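Side-chain contacts in 378aa long hypothetical citrate synthase (Sulfolobus tokodaii, PDB 1VGM), which belongs to the citrate synthase family and forms a largely helical subunit that pairs with a second copy of itself: residues K67-E72 / N117-V122; K277-K282 / Y322-P327; S82-M87 / A129-N134; Y34-L39 / A269-T274. All blocks are in the same frame, centred on the assembly; numbering follows the deposited sequence.

Contact 1 of 4, residues K67-E72 / N117-V122; sequences KGIINE and NKELAV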
loop_
_atom_site.group_PDB
_atom_site.type_symbol
_atom_site.label_atom_id
_atom_site.label_comp_id
_atom_site.label_asym_id
_atom_site.label_seq_id
_atom_site.Cartn_x
_atom_site.Cartn_y
_atom_site.Cartn_z
ATOM N N LYS A 67 -28.990 0.546 0.676
ATOM C CA LYS A 67 -29.170 0.710 2.118
ATOM C C LYS A 67 -29.227 -0.644 2.837
ATOM O O LYS A 67 -28.708 -0.795 3.947
ATOM C CB LYS A 67 -30.450 1.517 2.396
ATOM C CG LYS A 67 -30.437 2.920 1.791
ATOM C CD LYS A 67 -31.726 3.690 2.063
ATOM C CE LYS A 67 -31.547 5.172 1.732
ATOM N NZ LYS A 67 -32.797 5.983 1.884
ATOM N N GLY A 68 -29.848 -1.625 2.189
ATOM C CA GLY A 68 -29.896 -2.969 2.737
ATOM C C GLY A 68 -28.533 -3.633 2.893
ATOM O O GLY A 68 -28.264 -4.287 3.900
ATOM N N ILE A 69 -27.667 -3.477 1.901
ATOM C CA ILE A 69 -26.321 -4.014 2.020
ATOM C C ILE A 69 -25.551 -3.293 3.123
ATOM O O ILE A 69 -24.916 -3.925 3.966
ATOM C CB ILE A 69 -25.549 -3.877 0.694
ATOM C CG1 ILE A 69 -26.208 -4.760 -0.377
ATOM C CG2 ILE A 69 -24.087 -4.272 0.898
ATOM C CD1 ILE A 69 -25.788 -4.420 -1.813
ATOM N N ILE A 70 -25.616 -1.970 3.113
ATOM C CA ILE A 70 -24.951 -1.176 4.135
ATOM C C ILE A 70 -25.351 -1.665 5.512
ATOM O O ILE A 70 -24.494 -1.981 6.343
ATOM C CB ILE A 70 -25.308 0.330 4.003
ATOM C CG1 ILE A 70 -24.609 0.920 2.772
ATOM C CG2 ILE A 70 -24.884 1.084 5.253
ATOM C CD1 ILE A 70 -25.138 2.269 2.340
ATOM N N ASN A 71 -26.657 -1.724 5.750
ATOM C CA ASN A 71 -27.180 -1.887 7.104
ATOM C C ASN A 71 -26.903 -3.281 7.654
ATOM O O ASN A 71 -26.949 -3.493 8.866
ATOM C CB ASN A 71 -28.688 -1.617 7.127
ATOM C CG ASN A 71 -29.010 -0.140 7.168
ATOM O OD1 ASN A 71 -28.329 0.635 7.848
ATOM N ND2 ASN A 71 -30.051 0.263 6.442
ATOM N N GLU A 72 -26.617 -4.227 6.764
ATOM C CA GLU A 72 -26.297 -5.581 7.195
ATOM C C GLU A 72 -24.790 -5.845 7.244
ATOM O O GLU A 72 -24.372 -6.975 7.474
ATOM C CB GLU A 72 -26.975 -6.613 6.279
ATOM C CG GLU A 72 -26.325 -6.770 4.912
ATOM C CD GLU A 72 -27.161 -7.614 3.953
ATOM O OE1 GLU A 72 -26.808 -7.700 2.758
ATOM O OE2 GLU A 72 -28.172 -8.193 4.394
ATOM N N ASN A 117 -18.351 -7.729 -7.163
ATOM C CA ASN A 117 -17.394 -6.687 -6.797
ATOM C C ASN A 117 -18.096 -5.452 -6.234
ATOM O O ASN A 117 -17.623 -4.860 -5.269
ATOM C CB ASN A 117 -16.543 -6.288 -8.003
ATOM C CG ASN A 117 -15.429 -7.289 -8.294
ATOM O OD1 ASN A 117 -15.056 -8.081 -7.437
ATOM N ND2 ASN A 117 -14.893 -7.248 -9.510
ATOM N N LYS A 118 -19.220 -5.067 -6.835
ATOM C CA LYS A 118 -19.896 -3.820 -6.477
ATOM C C LYS A 118 -20.560 -3.948 -5.115
ATOM O O LYS A 118 -20.524 -3.023 -4.303
ATOM C CB LYS A 118 -20.964 -3.460 -7.521
ATOM C CG LYS A 118 -20.409 -2.853 -8.801
ATOM C CD LYS A 118 -21.509 -2.566 -9.812
ATOM C CE LYS A 118 -21.751 -3.757 -10.724
ATOM N NZ LYS A 118 -20.705 -3.866 -11.779
ATOM N N GLU A 119 -21.180 -5.096 -4.872
ATOM C CA GLU A 119 -21.792 -5.349 -3.584
ATOM C C GLU A 119 -20.717 -5.430 -2.491
ATOM O O GLU A 119 -20.929 -4.964 -1.369
ATOM C CB GLU A 119 -22.605 -6.643 -3.645
ATOM C CG GLU A 119 -23.824 -6.569 -4.572
ATOM C CD GLU A 119 -23.457 -6.460 -6.056
ATOM O OE1 GLU A 119 -22.446 -7.079 -6.474
ATOM O OE2 GLU A 119 -24.189 -5.756 -6.800
ATOM N N LEU A 120 -19.563 -6.003 -2.823
ATOM C CA LEU A 120 -18.441 -6.052 -1.885
ATOM C C LEU A 120 -17.921 -4.652 -1.559
ATOM O O LEU A 120 -17.588 -4.372 -0.415
ATOM C CB LEU A 120 -17.291 -6.906 -2.451
ATOM C CG LEU A 120 -15.972 -6.855 -1.665
ATOM C CD1 LEU A 120 -16.190 -7.443 -0.278
ATOM C CD2 LEU A 120 -14.880 -7.622 -2.400
ATOM N N ALA A 121 -17.862 -3.778 -2.562
ATOM C CA ALA A 121 -17.536 -2.367 -2.341
ATOM C C ALA A 121 -18.439 -1.686 -1.307
ATOM O O ALA A 121 -17.962 -0.944 -0.451
ATOM C CB ALA A 121 -17.600 -1.604 -3.668
ATOM N N VAL A 122 -19.742 -1.936 -1.393
ATOM C CA VAL A 122 -20.686 -1.352 -0.446
ATOM C C VAL A 122 -20.429 -1.867 0.967
ATOM O O VAL A 122 -20.412 -1.090 1.922
ATOM C CB VAL A 122 -22.156 -1.662 -0.834
ATOM C CG1 VAL A 122 -23.107 -0.925 0.106
ATOM C CG2 VAL A 122 -22.417 -1.233 -2.271
#

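Contact 2 of 4, residues K277-K282 / Y322-P327; sequences KSFAEK and YALGFP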
loop_
_atom_site.group_PDB
_atom_site.type_symbol
_atom_site.label_atom_id
_atom_site.label_comp_id
_atom_site.label_asym_id
_atom_site.label_seq_id
_atom_site.Cartn_x
_atom_site.Cartn_y
_atom_site.Cartn_z
ATOM N N LYS A 277 -20.889 27.996 7.544
ATOM C CA LYS A 277 -21.719 29.160 7.811
ATOM C C LYS A 277 -22.949 28.812 8.639
ATOM O O LYS A 277 -23.321 29.550 9.545
ATOM C CB LYS A 277 -22.158 29.811 6.499
ATOM C CG LYS A 277 -22.878 31.148 6.681
ATOM C CD LYS A 277 -23.044 31.883 5.353
ATOM C CE LYS A 277 -24.244 32.821 5.366
ATOM N NZ LYS A 277 -24.296 33.652 4.127
ATOM N N SER A 278 -23.584 27.693 8.328
ATOM C CA SER A 278 -24.849 27.364 8.966
ATOM C C SER A 278 -24.619 26.970 10.411
ATOM O O SER A 278 -25.381 27.348 11.301
ATOM C CB SER A 278 -25.538 26.217 8.233
ATOM O OG SER A 278 -26.503 25.606 9.068
ATOM N N PHE A 279 -23.563 26.202 10.638
ATOM C CA PHE A 279 -23.216 25.773 11.978
ATOM C C PHE A 279 -22.859 26.996 12.806
ATOM O O PHE A 279 -23.185 27.067 13.991
ATOM C CB PHE A 279 -22.028 24.814 11.931
ATOM C CG PHE A 279 -22.406 23.390 11.637
ATOM C CD1 PHE A 279 -21.857 22.726 10.546
ATOM C CD2 PHE A 279 -23.290 22.700 12.466
ATOM C CE1 PHE A 279 -22.186 21.393 10.277
ATOM C CE2 PHE A 279 -23.624 21.373 12.207
ATOM C CZ PHE A 279 -23.067 20.717 11.111
ATOM N N ALA A 280 -22.195 27.962 12.174
ATOM C CA ALA A 280 -21.727 29.149 12.878
ATOM C C ALA A 280 -22.860 29.937 13.519
ATOM O O ALA A 280 -22.675 30.537 14.575
ATOM C CB ALA A 280 -20.946 30.042 11.930
ATOM N N GLU A 281 -24.033 29.956 12.893
ATOM C CA GLU A 281 -25.097 30.796 13.421
ATOM C C GLU A 281 -25.824 30.141 14.586
ATOM O O GLU A 281 -26.636 30.778 15.248
ATOM C CB GLU A 281 -26.093 31.204 12.317
ATOM C CG GLU A 281 -26.666 30.088 11.458
ATOM C CD GLU A 281 -27.554 30.620 10.334
ATOM O OE1 GLU A 281 -28.621 31.197 10.631
ATOM O OE2 GLU A 281 -27.188 30.466 9.149
ATOM N N LYS A 282 -25.508 28.878 14.855
ATOM C CA LYS A 282 -26.076 28.181 16.004
ATOM C C LYS A 282 -25.034 27.818 17.058
ATOM O O LYS A 282 -25.385 27.370 18.145
ATOM C CB LYS A 282 -26.794 26.907 15.545
ATOM C CG LYS A 282 -28.033 27.152 14.685
ATOM C CD LYS A 282 -29.313 27.122 15.512
ATOM C CE LYS A 282 -29.384 28.290 16.487
ATOM N NZ LYS A 282 -28.953 29.563 15.847
ATOM N N TYR A 322 -14.976 19.937 12.752
ATOM C CA TYR A 322 -14.995 20.501 14.103
ATOM C C TYR A 322 -16.425 20.708 14.602
ATOM O O TYR A 322 -16.754 20.316 15.719
ATOM C CB TYR A 322 -14.247 21.837 14.116
ATOM C CG TYR A 322 -14.295 22.568 15.435
ATOM C CD1 TYR A 322 -13.487 22.177 16.504
ATOM C CD2 TYR A 322 -15.147 23.653 15.616
ATOM C CE1 TYR A 322 -13.529 22.852 17.724
ATOM C CE2 TYR A 322 -15.198 24.332 16.824
ATOM C CZ TYR A 322 -14.389 23.929 17.872
ATOM O OH TYR A 322 -14.448 24.614 19.063
ATOM N N ALA A 323 -17.269 21.327 13.776
ATOM C CA ALA A 323 -18.661 21.596 14.148
ATOM C C ALA A 323 -19.407 20.297 14.414
ATOM O O ALA A 323 -20.303 20.238 15.267
ATOM C CB ALA A 323 -19.366 22.379 13.033
ATOM N N LEU A 324 -19.034 19.259 13.672
ATOM C CA LEU A 324 -19.602 17.931 13.857
ATOM C C LEU A 324 -19.093 17.226 15.110
ATOM O O LEU A 324 -19.550 16.134 15.430
ATOM C CB LEU A 324 -19.293 17.070 12.637
ATOM C CG LEU A 324 -20.142 17.397 11.419
ATOM C CD1 LEU A 324 -19.544 16.758 10.182
ATOM C CD2 LEU A 324 -21.556 16.911 11.667
ATOM N N GLY A 325 -18.142 17.847 15.808
ATOM C CA GLY A 325 -17.677 17.308 17.077
ATOM C C GLY A 325 -16.338 16.591 16.998
ATOM O O GLY A 325 -15.815 16.137 18.015
ATOM N N PHE A 326 -15.768 16.485 15.799
ATOM C CA PHE A 326 -14.554 15.692 15.618
ATOM C C PHE A 326 -13.297 16.428 16.050
ATOM O O PHE A 326 -13.103 17.593 15.717
ATOM C CB PHE A 326 -14.404 15.264 14.162
ATOM C CG PHE A 326 -15.313 14.147 13.773
ATOM C CD1 PHE A 326 -16.533 14.408 13.165
ATOM C CD2 PHE A 326 -14.965 12.829 14.039
ATOM C CE1 PHE A 326 -17.397 13.372 12.822
ATOM C CE2 PHE A 326 -15.824 11.781 13.699
ATOM C CZ PHE A 326 -17.042 12.058 13.090
ATOM N N PRO A 327 -12.417 15.746 16.793
ATOM C CA PRO A 327 -11.107 16.321 17.098
ATOM C C PRO A 327 -10.260 16.405 15.835
ATOM O O PRO A 327 -10.521 15.708 14.854
ATOM C CB PRO A 327 -10.525 15.354 18.126
ATOM C CG PRO A 327 -11.135 14.047 17.760
ATOM C CD PRO A 327 -12.533 14.363 17.287
#

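Contact 3 of 4, residues S82-M87 / A129-N134; sequences STIFSM and ATITAN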
loop_
_atom_site.group_PDB
_atom_site.type_symbol
_atom_site.label_atom_id
_atom_site.label_comp_id
_atom_site.label_asym_id
_atom_site.label_seq_id
_atom_site.Cartn_x
_atom_site.Cartn_y
_atom_site.Cartn_z
ATOM N N SER A 82 -10.115 -5.831 18.876
ATOM C CA SER A 82 -9.074 -6.213 19.811
ATOM C C SER A 82 -7.780 -5.456 19.523
ATOM O O SER A 82 -7.137 -4.937 20.430
ATOM C CB SER A 82 -8.832 -7.720 19.721
ATOM O OG SER A 82 -7.729 -8.092 20.524
ATOM N N THR A 83 -7.402 -5.390 18.253
ATOM C CA THR A 83 -6.144 -4.759 17.875
ATOM C C THR A 83 -6.195 -3.232 17.964
ATOM O O THR A 83 -5.278 -2.607 18.497
ATOM C CB THR A 83 -5.746 -5.160 16.446
ATOM O OG1 THR A 83 -5.462 -6.563 16.421
ATOM C CG2 THR A 83 -4.519 -4.373 15.984
ATOM N N ILE A 84 -7.260 -2.636 17.439
ATOM C CA ILE A 84 -7.447 -1.184 17.498
ATOM C C ILE A 84 -7.354 -0.688 18.942
ATOM O O ILE A 84 -6.654 0.289 19.250
ATOM C CB ILE A 84 -8.831 -0.788 16.908
ATOM C CG1 ILE A 84 -8.733 -0.655 15.390
ATOM C CG2 ILE A 84 -9.321 0.516 17.515
ATOM C CD1 ILE A 84 -10.074 -0.361 14.721
ATOM N N PHE A 85 -8.064 -1.369 19.831
ATOM C CA PHE A 85 -8.163 -0.915 21.206
ATOM C C PHE A 85 -6.943 -1.272 22.049
ATOM O O PHE A 85 -6.841 -0.852 23.199
ATOM C CB PHE A 85 -9.438 -1.474 21.829
ATOM C CG PHE A 85 -10.659 -0.692 21.472
ATOM C CD1 PHE A 85 -11.080 0.367 22.277
ATOM C CD2 PHE A 85 -11.322 -0.932 20.271
ATOM C CE1 PHE A 85 -12.154 1.166 21.907
ATOM C CE2 PHE A 85 -12.397 -0.140 19.892
ATOM C CZ PHE A 85 -12.809 0.926 20.707
ATOM N N SER A 86 -6.014 -2.036 21.484
ATOM C CA SER A 86 -4.824 -2.423 22.237
ATOM C C SER A 86 -3.645 -1.520 21.908
ATOM O O SER A 86 -2.611 -1.589 22.559
ATOM C CB SER A 86 -4.444 -3.871 21.935
ATOM O OG SER A 86 -3.846 -3.968 20.653
ATOM N N MET A 87 -3.798 -0.674 20.899
ATOM C CA MET A 87 -2.710 0.201 20.493
ATOM C C MET A 87 -2.677 1.458 21.344
ATOM O O MET A 87 -3.681 1.843 21.944
ATOM C CB MET A 87 -2.847 0.568 19.018
ATOM C CG MET A 87 -2.103 -0.397 18.110
ATOM S SD MET A 87 -2.144 0.114 16.413
ATOM C CE MET A 87 -3.672 -0.626 15.892
ATOM N N ALA A 129 -16.905 2.887 8.058
ATOM C CA ALA A 129 -17.581 3.682 9.082
ATOM C C ALA A 129 -17.371 3.073 10.467
ATOM O O ALA A 129 -17.090 3.779 11.436
ATOM C CB ALA A 129 -19.084 3.766 8.775
ATOM N N THR A 130 -17.510 1.757 10.559
ATOM C CA THR A 130 -17.319 1.078 11.832
ATOM C C THR A 130 -15.890 1.318 12.318
ATOM O O THR A 130 -15.664 1.698 13.467
ATOM C CB THR A 130 -17.576 -0.437 11.681
ATOM O OG1 THR A 130 -18.909 -0.643 11.194
ATOM C CG2 THR A 130 -17.399 -1.159 13.019
ATOM N N ILE A 131 -14.925 1.110 11.434
ATOM C CA ILE A 131 -13.524 1.281 11.803
ATOM C C ILE A 131 -13.202 2.727 12.200
ATOM O O ILE A 131 -12.523 2.960 13.190
ATOM C CB ILE A 131 -12.597 0.830 10.650
ATOM C CG1 ILE A 131 -12.550 -0.699 10.617
ATOM C CG2 ILE A 131 -11.193 1.395 10.832
ATOM C CD1 ILE A 131 -12.091 -1.264 9.283
ATOM N N THR A 132 -13.696 3.693 11.435
ATOM C CA THR A 132 -13.374 5.091 11.699
ATOM C C THR A 132 -14.015 5.541 13.018
ATOM O O THR A 132 -13.400 6.271 13.800
ATOM C CB THR A 132 -13.876 6.004 10.547
ATOM O OG1 THR A 132 -13.259 5.610 9.311
ATOM C CG2 THR A 132 -13.541 7.455 10.832
ATOM N N ALA A 133 -15.248 5.104 13.262
ATOM C CA ALA A 133 -15.935 5.406 14.510
ATOM C C ALA A 133 -15.158 4.876 15.706
ATOM O O ALA A 133 -15.026 5.557 16.730
ATOM C CB ALA A 133 -17.336 4.811 14.498
ATOM N N ASN A 134 -14.633 3.664 15.586
ATOM C CA ASN A 134 -14.020 3.018 16.738
ATOM C C ASN A 134 -12.571 3.445 16.946
ATOM O O ASN A 134 -12.031 3.346 18.055
ATOM C CB ASN A 134 -14.104 1.500 16.594
ATOM C CG ASN A 134 -15.422 0.950 17.086
ATOM O OD1 ASN A 134 -15.637 0.814 18.290
ATOM N ND2 ASN A 134 -16.320 0.641 16.159
#

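Contact 4 of 4, residues Y34-L39 / A269-T274; sequences YDINDL and AKIFKT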
loop_
_atom_site.group_PDB
_atom_site.type_symbol
_atom_site.label_atom_id
_atom_site.label_comp_id
_atom_site.label_asym_id
_atom_site.label_seq_id
_atom_site.Cartn_x
_atom_site.Cartn_y
_atom_site.Cartn_z
ATOM N N TYR A 34 -23.008 14.485 -13.253
ATOM C CA TYR A 34 -23.867 15.311 -12.408
ATOM C C TYR A 34 -23.027 16.282 -11.577
ATOM O O TYR A 34 -22.065 15.874 -10.934
ATOM C CB TYR A 34 -24.693 14.418 -11.478
ATOM C CG TYR A 34 -25.677 13.523 -12.203
ATOM C CD1 TYR A 34 -26.854 14.045 -12.750
ATOM C CD2 TYR A 34 -25.443 12.152 -12.331
ATOM C CE1 TYR A 34 -27.775 13.218 -13.406
ATOM C CE2 TYR A 34 -26.357 11.319 -12.984
ATOM C CZ TYR A 34 -27.519 11.855 -13.519
ATOM O OH TYR A 34 -28.415 11.028 -14.164
ATOM N N ASP A 35 -23.406 17.560 -11.586
ATOM C CA ASP A 35 -22.668 18.593 -10.857
ATOM C C ASP A 35 -22.647 18.276 -9.365
ATOM O O ASP A 35 -23.635 17.784 -8.819
ATOM C CB ASP A 35 -23.315 19.965 -11.072
ATOM C CG ASP A 35 -22.468 21.106 -10.521
ATOM O OD1 ASP A 35 -22.455 21.324 -9.289
ATOM O OD2 ASP A 35 -21.812 21.791 -11.329
ATOM N N ILE A 36 -21.529 18.562 -8.705
ATOM C CA ILE A 36 -21.390 18.209 -7.296
ATOM C C ILE A 36 -22.408 18.956 -6.428
ATOM O O ILE A 36 -22.836 18.452 -5.389
ATOM C CB ILE A 36 -19.946 18.497 -6.774
ATOM C CG1 ILE A 36 -19.850 18.147 -5.289
ATOM C CG2 ILE A 36 -19.585 19.948 -6.981
ATOM C CD1 ILE A 36 -19.272 16.792 -5.036
ATOM N N ASN A 37 -22.799 20.148 -6.868
ATOM C CA ASN A 37 -23.790 20.948 -6.152
ATOM C C ASN A 37 -25.161 20.265 -6.125
ATOM O O ASN A 37 -25.848 20.283 -5.105
ATOM C CB ASN A 37 -23.919 22.337 -6.796
ATOM C CG ASN A 37 -22.718 23.235 -6.514
ATOM O OD1 ASN A 37 -22.654 23.894 -5.480
ATOM N ND2 ASN A 37 -21.766 23.264 -7.439
ATOM N N ASP A 38 -25.560 19.666 -7.244
ATOM C CA ASP A 38 -26.852 18.980 -7.309
ATOM C C ASP A 38 -26.841 17.741 -6.426
ATOM O O ASP A 38 -27.813 17.456 -5.711
ATOM C CB ASP A 38 -27.173 18.576 -8.750
ATOM C CG ASP A 38 -27.477 19.769 -9.628
ATOM O OD1 ASP A 38 -27.982 20.776 -9.095
ATOM O OD2 ASP A 38 -27.209 19.704 -10.845
ATOM N N LEU A 39 -25.737 17.000 -6.483
ATOM C CA LEU A 39 -25.609 15.780 -5.693
ATOM C C LEU A 39 -25.694 16.059 -4.197
ATOM O O LEU A 39 -26.439 15.391 -3.483
ATOM C CB LEU A 39 -24.292 15.072 -6.032
ATOM C CG LEU A 39 -24.243 14.632 -7.501
ATOM C CD1 LEU A 39 -22.904 14.007 -7.820
ATOM C CD2 LEU A 39 -25.378 13.652 -7.782
ATOM N N ALA A 269 -15.071 23.930 -1.922
ATOM C CA ALA A 269 -14.821 24.888 -0.847
ATOM C C ALA A 269 -16.047 25.761 -0.619
ATOM O O ALA A 269 -16.367 26.118 0.514
ATOM C CB ALA A 269 -13.606 25.769 -1.188
ATOM N N LYS A 270 -16.734 26.105 -1.700
ATOM C CA LYS A 270 -17.966 26.878 -1.589
ATOM C C LYS A 270 -18.993 26.138 -0.733
ATOM O O LYS A 270 -19.670 26.733 0.100
ATOM C CB LYS A 270 -18.562 27.135 -2.977
ATOM C CG LYS A 270 -17.820 28.161 -3.827
ATOM C CD LYS A 270 -18.315 28.096 -5.276
ATOM C CE LYS A 270 -17.962 29.338 -6.075
ATOM N NZ LYS A 270 -18.756 29.399 -7.345
ATOM N N ILE A 271 -19.116 24.834 -0.955
ATOM C CA ILE A 271 -20.142 24.060 -0.272
ATOM C C ILE A 271 -19.762 23.840 1.196
ATOM O O ILE A 271 -20.578 24.041 2.086
ATOM C CB ILE A 271 -20.373 22.696 -0.979
ATOM C CG1 ILE A 271 -20.904 22.945 -2.391
ATOM C CG2 ILE A 271 -21.339 21.833 -0.168
ATOM C CD1 ILE A 271 -20.923 21.716 -3.277
ATOM N N PHE A 272 -18.519 23.447 1.454
ATOM C CA PHE A 272 -18.042 23.369 2.835
ATOM C C PHE A 272 -18.258 24.684 3.584
ATOM O O PHE A 272 -18.636 24.694 4.762
ATOM C CB PHE A 272 -16.554 23.005 2.870
ATOM C CG PHE A 272 -16.287 21.527 2.835
ATOM C CD1 PHE A 272 -15.502 20.972 1.833
ATOM C CD2 PHE A 272 -16.821 20.691 3.803
ATOM C CE1 PHE A 272 -15.260 19.597 1.797
ATOM C CE2 PHE A 272 -16.586 19.323 3.775
ATOM C CZ PHE A 272 -15.803 18.774 2.771
ATOM N N LYS A 273 -18.013 25.798 2.905
ATOM C CA LYS A 273 -18.167 27.095 3.548
ATOM C C LYS A 273 -19.617 27.283 3.995
ATOM O O LYS A 273 -19.875 27.636 5.141
ATOM C CB LYS A 273 -17.754 28.223 2.594
ATOM C CG LYS A 273 -17.776 29.618 3.235
ATOM C CD LYS A 273 -17.343 30.692 2.251
ATOM C CE LYS A 273 -17.673 32.093 2.750
ATOM N NZ LYS A 273 -16.883 32.455 3.950
ATOM N N THR A 274 -20.558 27.033 3.088
ATOM C CA THR A 274 -21.973 27.203 3.399
ATOM C C THR A 274 -22.392 26.285 4.550
ATOM O O THR A 274 -23.190 26.669 5.402
ATOM C CB THR A 274 -22.860 26.906 2.160
ATOM O OG1 THR A 274 -22.763 25.521 1.813
ATOM C CG2 THR A 274 -22.397 27.708 0.983
#

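Contact 1 of 4, residues K67-E72 / N117-V122
Ile69 and Val122 meet branch to branch where helix 60-71 passes the start of helix 117-139. Ile69 CG2 touches Val122 CG1 at 3.6 Å, and the same CG2 lies 3.7 Å from Val122 CB, so one methyl of the isoleucine sits against the branch point of the valine. Val122 CG1 also meets the CG1 methylene of Ile70, at 3.6 Å, so one valine methyl touches two consecutive isoleucines. Both isoleucine side chains cross that of Val122 at about a right angle. Farther out along Ile69, CD1 comes to 4.0 Å from Glu119 CG and rests on the aliphatic part of that side chain.

Torsions set these positions. Val122 CG1 stands opposite its own backbone N (chi1 -175°), the branch that extends to both isoleucines. A bend in the Glu119 chain (chi2 68°) turns the carboxylate away from helix 60-71 while CG stays beside Ile69 CD1; OE2 is hydrogen-bonded to Tyr54 OH. The short helical segments cross at -54°. Around them, helix 45-54 packs against both segments, with Glu46 and Ile49 touching Ile70 and Leu53 touching Ala121.

Chemically the two segments are joined mainly by aliphatic carbon, with Ile69 CG2 also lying 3.9 Å from the backbone Glu119 O. The contact is apolar and rests on the fit of branched side chains at an axis distance of 9.6 Å, and Glu119 lends its methylene to the apolar surface and its carboxylate to Tyr54 of a third helix.

Contact 2 of 4, residues K277-K282 / Y322-P327
Phe279 and Ala323 contribute most of the surface buried where the last turn of helix 267-280 faces the end of helix 314-323. The alanine methyl lies over one face of the phenylalanine ring, 3.8 Å from its centroid and 25° off the ring normal, a CH-pi contact. It is displaced toward the rim on the side of the side-chain stem: Ala323 CB is 3.5 Å from Phe279 CG and equally near CD1, and 4.1 Å from CE1. Phe279 CG is turned away from its own carbonyl carbon (chi1 -83°), and the ring extends across to helix 314-323 with a flat surface under the methyl.

Leu324 is the third partner. Its branch end, CD2, approaches the far end of the ring obliquely, 4.1 Å from Phe279 CZ, so the consecutive Ala323 and Leu324 meet the ring near its stem and near CZ. Directly after them the helix finishes in a Schellman motif: Gly325, with its positive phi of 103°, turns the chain out of the helix, and its N bonds to Tyr322 O at 2.8 Å.

Other helices complete the packing. Val286, at the start of helix 284-304, touches both Phe279 and Ala323, while helix 168-180 supplies Ala173 to Phe279 and both Glu170 and Met174 to Leu324. Beyond the Schellman turn, Phe326 packs edge-to-face with Phe162 of helix 153-162.

Contact 3 of 4, residues S82-M87 / A129-N134
Phe85 and Asn134 are brought together by matching first torsions: each has its CG turned away from its own carbonyl carbon, chi1 being -81° for the phenylalanine and -85° for the asparagine. The far rim of the ring thereby reaches the last residue of segment 129-134. Asn134 OD1 lies at the ring edge, in its plane, 3.7 Å from Phe85 CZ, and the amide plane is turned 71° from the ring. The backbone oxygen of the same residue approaches the ring obliquely, with Asn134 O also 3.7 Å from Phe85 CZ.

Ile84 fills the neighbouring position. Its CG2 methyl is 4.0 Å from Asn134 O, and its CD1 makes a looser contact, 4.4 Å from Ile131 CG2.

The asparagine amide is held at both ends. Asn134 ND2 donates to Thr130 O one turn back, at 3.0 Å, from above the carbonyl plane, while Asn134 N reaches that oxygen from the opposite face. OD1 accepts from Lys145 N in the loop that follows helix 117-139, and Pro144 of that loop touches both Phe85 and Asn134. On helix 78-84, Thr83 OG1 is hydrogen-bonded to Thr83 OG1 of the second subunit.

A buried amide with both ends bonded thus presents a fixed oxygen to the ring's rim. That in-plane approach would suit the weakly positive C-H edge of an aromatic ring, which may add a small electrostatic term to a contact made mostly of carbon against the oxygens of Asn134.

Contact 4 of 4, residues Y34-L39 / A269-T274
Ile271 carries the 269-274 side of the contact, meeting both Ile36 and Asn37 at the start of helix 36-42. Its CG1 arm leaves on the side of its own backbone N (chi1 -63°) and ends in CD1, which is 3.5 Å from Asn37 OD1 and 4.2 Å from Ile36 CG1. The amide oxygen is also near the methylene, with Asn37 OD1 3.7 Å from Ile271 CG1. Next in order, Phe272 turns elsewhere, its ring meeting that of Tyr181 and its side chain touching Val320 of helix 314-323. Lys273 NZ forms a salt bridge with Glu297, and Thr274 OG1 bonds back to Ile271 O at 2.7 Å.

The rotation of Asn37 is fixed from its own segment. Asp35, the N-cap of helix 36-42, accepts twice through OD1: from Asn37 ND2 at 2.8 Å on its syn lone pair, and from Asn37 N at 2.7 Å on the anti side. With the NH2 group so engaged, the amide oxygen is the end that faces Ile271.

Strand 28-31 lies beside the cap, Leu29 and Tyr31 touching Ile36. Helix 168-180 bridges the two segments, Ile179 packing on Ile36 and Leu180 on Ile271, while Phe372 of the second subunit packs on Asp38 and Leu39.

Overall arrangement
The four contacts fall into two pairs, each sharing a helix. Contacts 1 and 3 lie along helix 117-139, their centres 21 Å apart, and their segments alternate in sequence as the successive helices 60-71 and 78-84 pack against it. Contacts 4 and 2 follow each other along helix 267-280, with centres 17 Å apart. Contact 4 joins the early strand and helix at 34-39 to that helix and closes a long loop of chain within which contacts 1 and 3 are nested; contact 2 comes after it. Contacts 3 and 4 lie on opposite sides of the chain's centre, and both touch the second subunit, so the helical packing runs into the dimer at two separate places.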